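Local coordinates for 3-oxoacyl-[acyl-carrier-protein] synthase (Arabidopsis thaliana, PDB 2IX4) that catalyses the chain-elongating condensations of mitochondrial fatty acid synthesis, adding two carbons from malonyl-ACP to a growing acyl chain, at residues A175-A178 and A183-I186; G187-M192 and D199-G204. All coordinates share one frame; numbering follows the deposited sequence.

Contact 1. Residues A175-A178 and A183-I186; sequences AVTA and AHSI. With 6NA (hexanoic acid), chain C.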
# COMPACT_ATOMS: atom_id res chain seq x y z
N ALA A 175 0.78 3.56 -2.53
CA ALA A 175 1.69 2.44 -2.67
C ALA A 175 2.29 2.20 -1.29
O ALA A 175 2.69 3.14 -0.62
CB ALA A 175 2.77 2.74 -3.68
N VAL A 176 2.31 0.94 -0.86
CA VAL A 176 2.91 0.61 0.43
C VAL A 176 3.92 -0.50 0.23
O VAL A 176 3.57 -1.63 -0.12
CB VAL A 176 1.85 0.22 1.49
CG1 VAL A 176 2.52 -0.10 2.81
CG2 VAL A 176 0.85 1.36 1.68
N THR A 177 5.19 -0.15 0.43
CA THR A 177 6.31 -1.01 0.09
C THR A 177 7.39 -0.90 1.17
O THR A 177 8.58 -0.78 0.87
CB THR A 177 6.92 -0.63 -1.28
OG1 THR A 177 7.10 0.79 -1.33
CG2 THR A 177 6.00 -1.06 -2.42
N ALA A 178 6.95 -0.94 2.43
CA ALA A 178 7.83 -0.79 3.60
C ALA A 178 8.62 0.52 3.56
O ALA A 178 8.03 1.60 3.45
CB ALA A 178 8.76 -2.01 3.75
N ALA A 183 8.77 6.44 -1.96
CA ALA A 183 9.34 6.48 -3.30
C ALA A 183 8.37 5.92 -4.33
O ALA A 183 8.10 6.57 -5.35
CB ALA A 183 10.67 5.73 -3.34
N HIS A 184 7.84 4.72 -4.07
CA HIS A 184 6.84 4.10 -4.93
C HIS A 184 5.56 4.94 -5.06
O HIS A 184 4.96 4.99 -6.13
CB HIS A 184 6.48 2.70 -4.45
CG HIS A 184 7.57 1.69 -4.66
ND1 HIS A 184 7.76 1.03 -5.85
CD2 HIS A 184 8.52 1.22 -3.82
CE1 HIS A 184 8.78 0.20 -5.74
NE2 HIS A 184 9.25 0.29 -4.52
N SER A 185 5.16 5.61 -3.98
CA SER A 185 3.97 6.45 -4.02
C SER A 185 4.15 7.61 -5.00
O SER A 185 3.25 7.91 -5.79
CB SER A 185 3.62 6.99 -2.62
OG SER A 185 2.99 5.99 -1.82
N ILE A 186 5.32 8.23 -4.96
CA ILE A 186 5.70 9.30 -5.88
C ILE A 186 5.83 8.76 -7.31
O ILE A 186 5.33 9.36 -8.26
CB ILE A 186 7.01 10.00 -5.42
CG1 ILE A 186 6.74 10.93 -4.24
CG2 ILE A 186 7.66 10.78 -6.58
CD1 ILE A 186 7.98 11.35 -3.45
CA 6NA C . 11.40 -1.52 7.48
C 6NA C . 11.71 -0.84 6.16
O 6NA C . 11.84 -1.50 5.15
CB 6NA C . 9.91 -1.81 7.56
CG 6NA C . 9.14 -0.59 8.06
CD 6NA C . 7.90 -0.34 7.21
C6 6NA C . 7.65 1.14 7.06
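First torsions bring T177 and H184 together. A chi1 of 47° puts CG2 of T177 opposite its carbonyl carbon, from where the methyl reaches one face of the H184 imidazole; CG of H184 likewise lies opposite its own carbonyl carbon. The methyl CG2 of T177 lies 4.0 Å from the centroid of the H184 ring and 23° off the ring normal, a CH-pi contact displaced toward the rim, with the two side chains crossing roughly at a right angle. The ring's rotation is fixed from elsewhere, since ND1 of H184 is hydrogen-bonded to Y277 OH. At the base of the H184 side chain, CB of A175 packs against CB of H184 at 3.8 Å. This loop runs into the nucleophilic elbow of the thiolase fold, in which C179, the predicted active-site cysteine, sits just ahead of helix 181-195; CB of A178 lies 3.4 Å from O of the bound hexanoic acid. Backbone N of A175 gives a weak hydrogen bond to OG of S185 (3.4 Å, 146°), and the same OG bonds to T181 O one turn earlier. Across the dimer interface, A175 packs on H173 and T177 on A174 of the second subunit.

Contact 2. Residues G187-M192 and D199-G204; sequences GDATRM and DVMVAG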
# COMPACT_ATOMS: atom_id res chain seq x y z
N GLY A 187 6.48 7.61 -7.44
CA GLY A 187 6.69 6.98 -8.73
C GLY A 187 5.40 6.55 -9.42
O GLY A 187 5.23 6.78 -10.62
N ASP A 188 4.50 5.92 -8.66
CA ASP A 188 3.20 5.51 -9.19
C ASP A 188 2.39 6.71 -9.66
O ASP A 188 1.73 6.64 -10.69
CB ASP A 188 2.41 4.73 -8.14
CG ASP A 188 2.95 3.34 -7.88
OD1 ASP A 188 3.79 2.85 -8.67
OD2 ASP A 188 2.52 2.71 -6.90
N ALA A 189 2.44 7.79 -8.89
CA ALA A 189 1.75 9.04 -9.22
C ALA A 189 2.28 9.65 -10.52
O ALA A 189 1.51 10.21 -11.32
CB ALA A 189 1.87 10.02 -8.08
N THR A 190 3.59 9.55 -10.72
CA THR A 190 4.24 9.96 -11.96
C THR A 190 3.71 9.16 -13.16
O THR A 190 3.31 9.76 -14.17
CB THR A 190 5.77 9.82 -11.84
OG1 THR A 190 6.23 10.66 -10.78
CG2 THR A 190 6.48 10.21 -13.13
N ARG A 191 3.67 7.83 -13.03
CA ARG A 191 3.11 6.96 -14.07
C ARG A 191 1.67 7.34 -14.44
O ARG A 191 1.29 7.27 -15.61
CB ARG A 191 3.15 5.49 -13.64
CG ARG A 191 4.54 4.88 -13.57
CD ARG A 191 5.05 4.44 -14.94
NE ARG A 191 6.40 3.88 -14.85
CZ ARG A 191 7.52 4.59 -14.80
NH1 ARG A 191 7.47 5.92 -14.85
NH2 ARG A 191 8.69 3.98 -14.72
N MET A 192 0.89 7.73 -13.44
CA MET A 192 -0.50 8.15 -13.65
C MET A 192 -0.61 9.44 -14.46
O MET A 192 -1.46 9.54 -15.34
CB MET A 192 -1.23 8.29 -12.31
CG MET A 192 -1.45 6.96 -11.59
SD MET A 192 -2.06 7.11 -9.90
CE MET A 192 -1.91 5.40 -9.36
N ASP A 199 -3.63 15.20 -14.10
CA ASP A 199 -2.74 16.27 -14.51
C ASP A 199 -1.87 16.75 -13.34
O ASP A 199 -0.79 17.29 -13.56
CB ASP A 199 -3.52 17.45 -15.08
CG ASP A 199 -4.14 17.14 -16.43
OD1 ASP A 199 -3.59 16.31 -17.19
OD2 ASP A 199 -5.19 17.74 -16.74
N VAL A 200 -2.37 16.56 -12.12
CA VAL A 200 -1.68 16.94 -10.89
C VAL A 200 -1.82 15.80 -9.88
O VAL A 200 -2.91 15.26 -9.70
CB VAL A 200 -2.28 18.23 -10.25
CG1 VAL A 200 -1.50 18.63 -8.99
CG2 VAL A 200 -2.31 19.38 -11.24
N MET A 201 -0.72 15.44 -9.22
CA MET A 201 -0.75 14.46 -8.15
C MET A 201 -0.03 14.98 -6.91
O MET A 201 1.11 15.45 -7.00
CB MET A 201 -0.13 13.13 -8.59
CG MET A 201 -0.94 12.33 -9.61
SD MET A 201 -2.50 11.64 -9.02
CE MET A 201 -1.93 10.39 -7.85
N VAL A 202 -0.71 14.88 -5.77
CA VAL A 202 -0.12 15.18 -4.48
C VAL A 202 0.38 13.85 -3.92
O VAL A 202 -0.41 13.00 -3.53
CB VAL A 202 -1.17 15.82 -3.53
CG1 VAL A 202 -0.52 16.28 -2.24
CG2 VAL A 202 -1.88 16.98 -4.23
N ALA A 203 1.70 13.68 -3.90
CA ALA A 203 2.30 12.37 -3.63
C ALA A 203 3.43 12.40 -2.61
O ALA A 203 4.13 13.41 -2.46
CB ALA A 203 2.80 11.75 -4.94
N GLY A 204 3.60 11.29 -1.90
CA GLY A 204 4.68 11.18 -0.93
C GLY A 204 4.51 10.05 0.07
O GLY A 204 3.96 8.99 -0.24
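Helix 181-195 and strand 200-207 are the second half of a beta-alpha-beta crossover, whose first strand is 172-173 and which has strand 116-122 between its two strands; within it A189 is pressed against M201 and A203. The local axes, taken over 187-192 and 200-204, approach to 8.3 Å with 163° between the chain directions, so the helix runs almost straight back along the strand. The alanines at 189 and 203 are consistent with so close an approach. CB of A189 lies 3.7 Å from CB of M201, and A189 CB is equally near A203 CB at 3.7 Å, which places one helix methyl over two strand residues that point to the same side of the sheet. The alternation is plain in the side-chain directions: M201 and A203 face the helix, whereas V200 and V202 point away from it and pack on V256 and V254 of strand 251-259.

In the thiolase fold shared by beta-ketoacyl synthases, helices pack on a central sheet, and strand 200-207 is an inner strand of it, paired with 116-122 in parallel and with 251-259 in antiparallel fashion. M201 bends twice, chi2 and chi3 both being -68°, and this curl carries its methyl back over A189: CE of M201 is 3.8 Å from CB of A189. Its CG also rests 3.7 Å from the backbone O of A189. M192, one turn further along the helix, instead extends beyond CG, and its SD reaches CE of M201 at 3.9 Å, the two methionine chains crossing at about a right angle. The same helix also faces the second subunit: M192 packs on M279 of that subunit, NE of R191 forms a salt bridge with its D197 and OD2 of D188 a hydrogen bond with its H173.

Overall arrangement
Contacts 1 and 2 follow one another along the chain, the first closing before the second opens, and their centres lie 11 Å apart. Helix 181-195 serves both: its early turns pack on the 175-178 loop, its later ones on strand 200-207. The two also touch directly, as I186 CA lies 3.9 Å from A203 CB and I186 CG1 3.9 Å from G204 CA. Contact 1 is the nearer to the chain centre, about 10 Å against 16 Å, and includes a residue of the hexanoic acid pocket; contact 2 lies away from the annotated sites. Both reach the second subunit, and the helix that follows the pocket loop lies between the central sheet and the dimer interface.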